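Local coordinates for protein dermonecrotic toxin (Pasteurella multocida, PDB 2EBF) that acts as a dermonecrotic, mitogenic toxin that induces bone resorption, seen here as its C-terminal region with the membrane localization, C2 and C3 parts, at residues L36-S42 against L571-K575; E55-A59 against Y72-L76; K78-I82 against L94-L98; A159-G165 against V560-P564. One frame throughout, in Å; residues are numbered along the deposited sequence.

Contact 1 of 4, residues L36-S42 against L571-K575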
# COMPACT_ATOMS: atom_id res chain seq x y z
N LEU A 36 -12.70 23.34 3.91
CA LEU A 36 -13.77 22.37 4.31
C LEU A 36 -13.23 20.95 4.35
O LEU A 36 -13.18 20.26 3.32
CB LEU A 36 -14.98 22.44 3.36
CG LEU A 36 -15.97 23.61 3.32
CD1 LEU A 36 -15.30 24.96 3.08
CD2 LEU A 36 -17.04 23.36 2.26
N GLY A 37 -12.80 20.52 5.53
CA GLY A 37 -12.42 19.13 5.77
C GLY A 37 -13.65 18.37 6.24
O GLY A 37 -13.78 18.06 7.43
N GLY A 38 -14.55 18.08 5.30
CA GLY A 38 -15.86 17.48 5.57
C GLY A 38 -17.02 18.22 4.91
O GLY A 38 -18.01 18.52 5.56
N SER A 39 -16.90 18.48 3.61
CA SER A 39 -17.86 19.36 2.92
C SER A 39 -19.24 18.75 2.66
O SER A 39 -19.33 17.61 2.21
CB SER A 39 -17.27 19.85 1.59
OG SER A 39 -18.19 20.66 0.90
N PRO A 40 -20.31 19.52 2.92
CA PRO A 40 -21.67 19.12 2.57
C PRO A 40 -21.88 18.99 1.06
O PRO A 40 -22.88 18.43 0.62
CB PRO A 40 -22.53 20.26 3.13
CG PRO A 40 -21.62 21.43 3.15
CD PRO A 40 -20.29 20.86 3.54
N TYR A 41 -20.93 19.51 0.28
CA TYR A 41 -21.05 19.46 -1.18
C TYR A 41 -20.29 18.29 -1.80
O TYR A 41 -20.40 18.06 -3.00
CB TYR A 41 -20.56 20.76 -1.82
CG TYR A 41 -21.40 21.97 -1.47
CD1 TYR A 41 -20.88 22.97 -0.66
CD2 TYR A 41 -22.70 22.11 -1.96
CE1 TYR A 41 -21.63 24.07 -0.33
CE2 TYR A 41 -23.46 23.23 -1.64
CZ TYR A 41 -22.91 24.20 -0.82
OH TYR A 41 -23.64 25.31 -0.49
N SER A 42 -19.50 17.58 -1.00
CA SER A 42 -18.74 16.44 -1.51
C SER A 42 -19.65 15.24 -1.76
O SER A 42 -20.50 14.95 -0.92
CB SER A 42 -17.66 16.04 -0.51
OG SER A 42 -16.93 14.94 -1.03
N LEU A 571 -13.05 18.83 -3.31
CA LEU A 571 -14.48 18.54 -3.21
C LEU A 571 -15.04 19.30 -2.03
O LEU A 571 -15.40 18.72 -1.00
CB LEU A 571 -14.73 17.03 -3.10
CG LEU A 571 -14.38 16.19 -4.34
CD1 LEU A 571 -14.60 14.68 -4.12
CD2 LEU A 571 -15.16 16.69 -5.51
N LYS A 572 -15.11 20.61 -2.20
CA LYS A 572 -15.60 21.52 -1.18
C LYS A 572 -15.96 22.84 -1.84
O LYS A 572 -15.73 23.02 -3.04
CB LYS A 572 -14.53 21.74 -0.11
CG LYS A 572 -13.25 22.37 -0.64
CD LYS A 572 -12.36 22.80 0.51
CE LYS A 572 -11.22 23.67 0.02
NZ LYS A 572 -10.29 24.01 1.12
N GLN A 573 -16.55 23.74 -1.06
CA GLN A 573 -16.71 25.11 -1.52
C GLN A 573 -15.47 25.92 -1.14
O GLN A 573 -15.04 25.92 0.01
CB GLN A 573 -17.96 25.77 -0.95
CG GLN A 573 -18.22 27.16 -1.52
CD GLN A 573 -19.52 27.76 -1.05
OE1 GLN A 573 -20.23 28.41 -1.82
NE2 GLN A 573 -19.85 27.55 0.21
N PHE A 574 -14.90 26.61 -2.12
CA PHE A 574 -13.76 27.46 -1.87
C PHE A 574 -14.22 28.85 -1.43
O PHE A 574 -15.30 29.29 -1.81
CB PHE A 574 -12.86 27.51 -3.10
CG PHE A 574 -12.05 26.25 -3.30
CD1 PHE A 574 -10.67 26.27 -3.17
CD2 PHE A 574 -12.67 25.04 -3.58
CE1 PHE A 574 -9.92 25.11 -3.34
CE2 PHE A 574 -11.93 23.87 -3.74
CZ PHE A 574 -10.55 23.90 -3.62
N LYS A 575 -13.41 29.49 -0.59
CA LYS A 575 -13.71 30.81 -0.03
C LYS A 575 -12.42 31.58 0.19
O LYS A 575 -11.36 30.99 0.37
CB LYS A 575 -14.43 30.70 1.32
CG LYS A 575 -15.65 29.80 1.35
CD LYS A 575 -15.96 29.35 2.76
CE LYS A 575 -16.93 28.18 2.76
NZ LYS A 575 -17.15 27.70 4.17
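L36 crosses K572 at a slant, with L36 CB 3.6 Å from K572 CB, and so lays the first modelled residue against the loop that follows strand 567-568 in the C3 part of the toxin. The partner surface in 36-42 is shaped by a type I beta turn from S39 to S42, which holds an ST turn: S39 OG accepts a hydrogen bond from the backbone N of Y41 at 3.0 Å and 159°. A chi1 of 178° places that OG beside the carbonyl carbon of S39, near the amide two residues on, and it also rests 3.4 Å from K572 CA.

The two methyls of L36 divide over the backbone of Q573. CD1 of L36 lies 3.2 Å from Q573 O, while CD2 meets Q573 N, a buried amide for which the model has no partner. K575 comes across L36 at about a right angle, and its extended chain brings NZ to 3.5 Å from L36 CD1. Y41 and Q573 instead run side by side in the same direction, ring and amide planes 69° apart; a ring carbon of Y41, CD1, lies 4.1 Å from Q573 CB.

Bonds from outside fix the two loops. N716 ND2 bonds to Y41 O, the backbones of K572 and F574 pair with N716 and A714, and S42 OG takes the amide of F44. L571 packs its CB 3.7 Å from S42 OG on this side. At the other end, the extended chain of K572 carries CE 3.7 Å above the plane of the F574 ring, over its centre.

Contact 2 of 4, residues E55-A59 against Y72-L76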
# COMPACT_ATOMS: atom_id res chain seq x y z
N GLU A 55 -33.16 3.69 17.49
CA GLU A 55 -34.57 3.72 17.94
C GLU A 55 -35.51 3.23 16.86
O GLU A 55 -36.46 2.50 17.13
CB GLU A 55 -35.01 5.12 18.39
CG GLU A 55 -34.37 5.62 19.68
CD GLU A 55 -34.66 4.76 20.91
OE1 GLU A 55 -35.71 4.09 20.99
OE2 GLU A 55 -33.82 4.78 21.83
N VAL A 56 -35.24 3.62 15.62
CA VAL A 56 -36.07 3.19 14.51
C VAL A 56 -35.91 1.66 14.30
O VAL A 56 -36.90 0.94 14.15
CB VAL A 56 -35.74 3.99 13.24
CG1 VAL A 56 -36.26 3.29 12.01
CG2 VAL A 56 -36.34 5.39 13.33
N LEU A 57 -34.66 1.19 14.32
CA LEU A 57 -34.39 -0.24 14.20
C LEU A 57 -35.14 -1.06 15.25
O LEU A 57 -35.71 -2.11 14.93
CB LEU A 57 -32.89 -0.52 14.36
CG LEU A 57 -32.21 -1.61 13.51
CD1 LEU A 57 -31.12 -2.32 14.30
CD2 LEU A 57 -33.15 -2.61 12.83
N LYS A 58 -35.13 -0.56 16.49
CA LYS A 58 -35.76 -1.21 17.65
C LYS A 58 -37.21 -1.55 17.42
O LYS A 58 -37.68 -2.61 17.83
CB LYS A 58 -35.64 -0.32 18.89
CG LYS A 58 -34.42 -0.56 19.75
CD LYS A 58 -33.89 0.75 20.31
CE LYS A 58 -33.46 0.64 21.75
NZ LYS A 58 -34.53 1.21 22.64
N ALA A 59 -37.94 -0.63 16.78
CA ALA A 59 -39.35 -0.85 16.49
C ALA A 59 -39.53 -1.79 15.31
O ALA A 59 -40.42 -2.64 15.34
CB ALA A 59 -40.06 0.48 16.24
N TYR A 72 -28.03 -9.18 18.44
CA TYR A 72 -28.87 -8.01 18.21
C TYR A 72 -28.36 -6.79 18.98
O TYR A 72 -28.29 -5.69 18.44
CB TYR A 72 -30.32 -8.34 18.56
CG TYR A 72 -31.36 -7.26 18.29
CD1 TYR A 72 -32.57 -7.25 18.99
CD2 TYR A 72 -31.13 -6.24 17.36
CE1 TYR A 72 -33.54 -6.27 18.75
CE2 TYR A 72 -32.09 -5.26 17.11
CZ TYR A 72 -33.29 -5.28 17.81
OH TYR A 72 -34.22 -4.29 17.57
N LYS A 73 -27.99 -7.00 20.25
CA LYS A 73 -27.40 -5.93 21.05
C LYS A 73 -26.18 -5.31 20.38
O LYS A 73 -26.05 -4.10 20.33
CB LYS A 73 -27.06 -6.43 22.46
CG LYS A 73 -26.04 -5.56 23.19
CD LYS A 73 -26.16 -5.60 24.71
CE LYS A 73 -25.98 -7.00 25.28
NZ LYS A 73 -27.31 -7.68 25.47
N ARG A 74 -25.29 -6.15 19.85
CA ARG A 74 -24.08 -5.66 19.18
C ARG A 74 -24.39 -4.94 17.87
O ARG A 74 -23.68 -4.01 17.49
CB ARG A 74 -23.09 -6.79 18.94
CG ARG A 74 -22.33 -7.19 20.21
CD ARG A 74 -21.21 -8.14 19.88
NE ARG A 74 -21.74 -9.41 19.42
CZ ARG A 74 -21.60 -10.57 20.05
NH1 ARG A 74 -20.90 -10.64 21.19
NH2 ARG A 74 -22.14 -11.67 19.53
N ILE A 75 -25.45 -5.36 17.19
CA ILE A 75 -25.92 -4.67 15.99
C ILE A 75 -26.42 -3.25 16.33
O ILE A 75 -26.03 -2.27 15.67
CB ILE A 75 -26.96 -5.54 15.23
CG1 ILE A 75 -26.21 -6.61 14.40
CG2 ILE A 75 -27.88 -4.69 14.35
CD1 ILE A 75 -27.07 -7.79 13.95
N LEU A 76 -27.23 -3.14 17.38
CA LEU A 76 -27.74 -1.85 17.88
C LEU A 76 -26.61 -0.95 18.36
O LEU A 76 -26.63 0.27 18.10
CB LEU A 76 -28.72 -2.08 19.04
CG LEU A 76 -30.12 -2.57 18.68
CD1 LEU A 76 -30.84 -3.02 19.94
CD2 LEU A 76 -30.92 -1.47 17.96
O HOH W 1 -36.41 -4.48 19.06
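L57 reaches three residues of 72-76 with a single methyl. Its CD1 sits 3.8 Å from L76 CD2, 4.0 Å from I75 CG2 and close to the plane of the Y72 ring, at the edge marked by CE2. The L57 side chain crosses I75 at about a right angle and L76 more obliquely. K58 adds its aliphatic part, with CG 4.0 Å from L76 CD2.

The phenol spans the remaining distance. With CG anti to the backbone N (chi1 -176°), the Y72 ring extends across to the other helix until OH lies 3.4 Å from K58 CA. A water in the plane of the ring, at its edge, donates to K58 O at 2.6 Å and stands 2.7 Å from Y72 OH, tying the phenol to a backbone carbonyl. From within its own helix, L76 CD1 lies over one face of that ring.

The segment axes approach to 11.2 Å and run at 150°, a roughly antiparallel pairing of helices 54-60 and 70-84 within the membrane localization domain, consistent with the helical bundle known for such domains. Helix 115-129 closes in behind: A117, F118 and L121 touch L57, and F118 also touches I75, which meets L98 and L101 of helix 88-108. On the outer side, K58 turns its amine from the interface toward its own helix, where NZ forms a salt bridge with E55 OE1 at 3.5 Å.

Contact 3 of 4, residues K78-I82 against L94-L98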
# COMPACT_ATOMS: atom_id res chain seq x y z
N LYS A 78 -23.42 -1.03 17.37
CA LYS A 78 -22.67 -0.59 16.20
C LYS A 78 -23.42 0.48 15.40
O LYS A 78 -22.82 1.43 14.89
CB LYS A 78 -22.28 -1.77 15.30
CG LYS A 78 -21.35 -1.36 14.15
CD LYS A 78 -20.15 -2.27 14.00
CE LYS A 78 -19.43 -2.46 15.31
NZ LYS A 78 -18.00 -2.82 15.19
N LEU A 79 -24.73 0.32 15.28
CA LEU A 79 -25.54 1.33 14.59
C LEU A 79 -25.41 2.68 15.32
O LEU A 79 -25.28 3.73 14.68
CB LEU A 79 -27.01 0.91 14.54
CG LEU A 79 -27.83 1.14 13.26
CD1 LEU A 79 -29.30 1.30 13.58
CD2 LEU A 79 -27.31 2.25 12.34
N GLN A 80 -25.44 2.64 16.64
CA GLN A 80 -25.29 3.86 17.42
C GLN A 80 -23.94 4.52 17.20
O GLN A 80 -23.87 5.73 17.00
CB GLN A 80 -25.54 3.62 18.91
CG GLN A 80 -25.58 4.92 19.72
CD GLN A 80 -26.65 5.90 19.22
OE1 GLN A 80 -26.33 6.92 18.59
NE2 GLN A 80 -27.91 5.57 19.47
N ARG A 81 -22.87 3.72 17.21
CA ARG A 81 -21.52 4.23 16.94
C ARG A 81 -21.41 4.90 15.58
O ARG A 81 -20.73 5.91 15.44
CB ARG A 81 -20.46 3.11 17.05
CG ARG A 81 -20.11 2.71 18.48
CD ARG A 81 -18.80 1.89 18.53
NE ARG A 81 -17.62 2.70 18.20
CZ ARG A 81 -16.43 2.23 17.81
NH1 ARG A 81 -16.22 0.92 17.68
NH2 ARG A 81 -15.45 3.08 17.53
N ILE A 82 -22.09 4.33 14.57
CA ILE A 82 -22.10 4.91 13.22
C ILE A 82 -22.69 6.31 13.24
O ILE A 82 -22.09 7.26 12.72
CB ILE A 82 -22.86 3.99 12.23
CG1 ILE A 82 -22.02 2.75 11.93
CG2 ILE A 82 -23.22 4.72 10.92
CD1 ILE A 82 -22.82 1.56 11.54
N LEU A 94 -16.99 1.56 10.25
CA LEU A 94 -18.05 1.02 11.10
C LEU A 94 -19.25 0.49 10.31
O LEU A 94 -19.84 -0.54 10.67
CB LEU A 94 -18.51 2.08 12.09
CG LEU A 94 -17.50 2.45 13.18
CD1 LEU A 94 -17.87 3.78 13.82
CD2 LEU A 94 -17.37 1.34 14.23
N MET A 95 -19.62 1.21 9.26
CA MET A 95 -20.70 0.77 8.37
C MET A 95 -20.41 -0.58 7.73
O MET A 95 -21.26 -1.46 7.72
CB MET A 95 -20.99 1.83 7.32
CG MET A 95 -21.70 3.01 7.93
SD MET A 95 -21.63 4.51 6.95
CE MET A 95 -22.87 4.16 5.70
N HIS A 96 -19.19 -0.75 7.22
CA HIS A 96 -18.79 -2.06 6.68
C HIS A 96 -18.82 -3.16 7.75
O HIS A 96 -19.26 -4.27 7.48
CB HIS A 96 -17.40 -1.99 6.03
CG HIS A 96 -17.38 -1.34 4.67
ND1 HIS A 96 -16.79 -0.11 4.45
CD2 HIS A 96 -17.82 -1.77 3.46
CE1 HIS A 96 -16.88 0.19 3.17
NE2 HIS A 96 -17.51 -0.79 2.55
N GLU A 97 -18.38 -2.84 8.97
CA GLU A 97 -18.44 -3.76 10.11
C GLU A 97 -19.89 -4.18 10.40
O GLU A 97 -20.15 -5.38 10.62
CB GLU A 97 -17.79 -3.14 11.35
CG GLU A 97 -16.26 -2.99 11.25
CD GLU A 97 -15.64 -2.23 12.42
OE1 GLU A 97 -16.37 -1.83 13.34
OE2 GLU A 97 -14.41 -2.02 12.43
N LEU A 98 -20.81 -3.23 10.38
CA LEU A 98 -22.23 -3.53 10.60
C LEU A 98 -22.77 -4.45 9.52
O LEU A 98 -23.55 -5.37 9.80
CB LEU A 98 -23.08 -2.25 10.61
CG LEU A 98 -24.26 -2.18 11.60
CD1 LEU A 98 -25.30 -1.13 11.21
CD2 LEU A 98 -24.92 -3.52 11.99
O HOH W 2 -14.45 -0.24 15.01
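The guanidinium of R81 has L94 CD2 over one face, 3.7 Å above the plane and displaced toward its rim; the two side chains cross at about a right angle. The other flat group, the E97 carboxylate, receives K78 NZ at OE1 with a separation of 2.7 Å. This salt bridge uses the anti side of OE1 and is tilted 35° from the carboxylate plane. K78 gets there by folding at chi2 and chi3 (-51°), its CD lying 3.7 Å from E97 CB on the way. A water that donates to E97 OE1 at 3.0 Å also accepts a weak bond from R81 NH1.

Beneath the polar layer the packing is aliphatic. I82 slides past L94 in the opposite direction, CG1 to CB 3.6 Å; its CD1 meets L98 CD1 at 3.7 Å, and its CG2 faces M95 CG. L98 also takes L79 against its CD1. The segment axes run at 160° and come within 9.4 Å, as expected of the helical hairpin that helices 70-84 and 88-108 form in the membrane localization domain. L125, A128 and L129 of helix 115-129 back M95.

E97 OE1 thus gathers one ammonium and one water, with the R81 charge farther off and linked only weakly through that water. Two nearby positive groups would probably favour ionised E97, and the charged layer lies alongside a seam of leucine, isoleucine and methionine.

Contact 4 of 4, residues A159-G165 against V560-P564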
# COMPACT_ATOMS: atom_id res chain seq x y z
N ALA A 159 -10.55 3.99 -3.30
CA ALA A 159 -11.39 4.27 -4.46
C ALA A 159 -11.86 5.73 -4.45
O ALA A 159 -11.81 6.39 -5.48
CB ALA A 159 -12.60 3.34 -4.49
N MET A 160 -12.29 6.22 -3.30
CA MET A 160 -12.80 7.59 -3.19
C MET A 160 -11.69 8.60 -3.41
O MET A 160 -11.89 9.60 -4.10
CB MET A 160 -13.49 7.83 -1.85
CG MET A 160 -14.85 7.12 -1.72
SD MET A 160 -15.77 7.53 -0.24
CE MET A 160 -14.66 6.97 1.06
N ASN A 161 -10.52 8.33 -2.85
CA ASN A 161 -9.35 9.18 -3.10
C ASN A 161 -8.94 9.17 -4.57
O ASN A 161 -8.56 10.21 -5.12
CB ASN A 161 -8.19 8.77 -2.20
CG ASN A 161 -8.37 9.27 -0.79
OD1 ASN A 161 -9.11 10.22 -0.56
ND2 ASN A 161 -7.68 8.65 0.16
N GLU A 162 -9.01 8.01 -5.20
CA GLU A 162 -8.70 7.88 -6.63
C GLU A 162 -9.69 8.68 -7.51
O GLU A 162 -9.30 9.39 -8.45
CB GLU A 162 -8.69 6.41 -7.05
CG GLU A 162 -8.07 6.14 -8.43
CD GLU A 162 -7.79 4.67 -8.69
OE1 GLU A 162 -7.37 3.97 -7.75
OE2 GLU A 162 -7.94 4.21 -9.87
N MET A 163 -10.98 8.56 -7.18
CA MET A 163 -12.04 9.23 -7.94
C MET A 163 -11.93 10.75 -7.81
O MET A 163 -12.29 11.48 -8.72
CB MET A 163 -13.41 8.77 -7.44
CG MET A 163 -13.78 7.36 -7.91
SD MET A 163 -15.45 6.93 -7.34
CE MET A 163 -15.20 6.67 -5.61
N ALA A 164 -11.43 11.19 -6.66
CA ALA A 164 -11.25 12.60 -6.35
C ALA A 164 -9.93 13.18 -6.86
O ALA A 164 -9.73 14.40 -6.83
CB ALA A 164 -11.35 12.82 -4.83
N GLY A 165 -9.04 12.31 -7.34
CA GLY A 165 -7.74 12.70 -7.88
C GLY A 165 -6.70 12.94 -6.80
O GLY A 165 -5.73 13.66 -7.01
N VAL A 560 -13.18 3.22 -15.13
CA VAL A 560 -12.03 4.01 -14.73
C VAL A 560 -12.45 4.96 -13.61
O VAL A 560 -13.50 5.60 -13.70
CB VAL A 560 -11.42 4.80 -15.91
CG1 VAL A 560 -10.30 5.68 -15.41
CG2 VAL A 560 -10.87 3.84 -16.95
N LEU A 561 -11.64 5.03 -12.55
CA LEU A 561 -11.94 5.87 -11.40
C LEU A 561 -11.29 7.27 -11.46
O LEU A 561 -11.91 8.25 -11.07
CB LEU A 561 -11.51 5.18 -10.11
CG LEU A 561 -12.10 3.82 -9.75
CD1 LEU A 561 -11.51 3.37 -8.43
CD2 LEU A 561 -13.63 3.88 -9.68
N THR A 562 -10.05 7.34 -11.94
CA THR A 562 -9.33 8.62 -12.06
C THR A 562 -10.13 9.65 -12.89
O THR A 562 -10.71 9.30 -13.92
CB THR A 562 -7.92 8.45 -12.67
OG1 THR A 562 -8.01 7.73 -13.91
CG2 THR A 562 -7.01 7.69 -11.72
N PRO A 563 -10.15 10.92 -12.43
CA PRO A 563 -10.86 12.00 -13.13
C PRO A 563 -10.27 12.28 -14.51
O PRO A 563 -9.15 11.84 -14.80
CB PRO A 563 -10.66 13.22 -12.21
CG PRO A 563 -10.24 12.68 -10.91
CD PRO A 563 -9.51 11.41 -11.20
N PRO A 564 -11.01 13.01 -15.37
CA PRO A 564 -10.64 13.13 -16.78
C PRO A 564 -9.45 14.05 -17.12
O PRO A 564 -8.56 13.65 -17.87
CB PRO A 564 -11.92 13.68 -17.42
CG PRO A 564 -12.53 14.51 -16.34
CD PRO A 564 -12.24 13.77 -15.06
O HOH W 3 -8.77 4.42 -12.41
O HOH W 4 -13.47 10.36 -10.80
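M163 and L561 bring their CA atoms to 4.8 Å, and the CA-H of M163 points almost straight at L561 O, with CA to O 3.3 Å and 172° at the hydrogen. A water reinforces the approach by donating to both M163 O and L561 O.

L561 wedges its side chain against the helix. It crosses E162 at about a right angle, with L561 CB 3.7 Å from E162 OE2, and meets M163 obliquely, CB to CG 3.8 Å; its CD1 extends to A159 CB at 4.1 Å. E162, whose CG is anti to the backbone N (chi1 -167°), reaches extended across the loop, and its CG touches T562 CG2.

The loop meets the C-terminal end of helix 151-164, which closes in a Schellman motif, where G165 takes a positive phi of 82° and its N bonds back to E162 O. P563 packs on this terminus, placing CG 3.2 Å from M163 O and CD 3.4 Å from E162 O. Its loop connects strand 537-539 of the mixed sheet to strand 567-568 of the antiparallel sheet, so the helix end packs against the link between the two sheets.

Both E162 carboxylate oxygens are bonded. OE1 is held by T171 OG1, at the start of helix 171-180, and by the amide of S170 just before it, while OE2 accepts from a second water at 2.7 Å, which in turn accepts from L561 N.

Overall arrangement
Contacts 2 and 3 belong to one helical assembly in the membrane localization domain: both use helix 70-84, and they touch through I75 with L98 and L57 with L79, their centres 11 Å apart. Both are buried and largely apolar, with polar bonds added by a water bridge in contact 2 and, in contact 3, by a direct salt bridge beside a water. Contacts 1 and 4 join residues hundreds of positions apart and involve loops. Contact 1 lies at the surface and relies on van der Waals touch, whereas partly buried contact 4 uses two bridging waters and a CA-H...O approach. These two meet at L571 and A164, while contact 2 stays about 21 Å from contact 4 by nearest atoms.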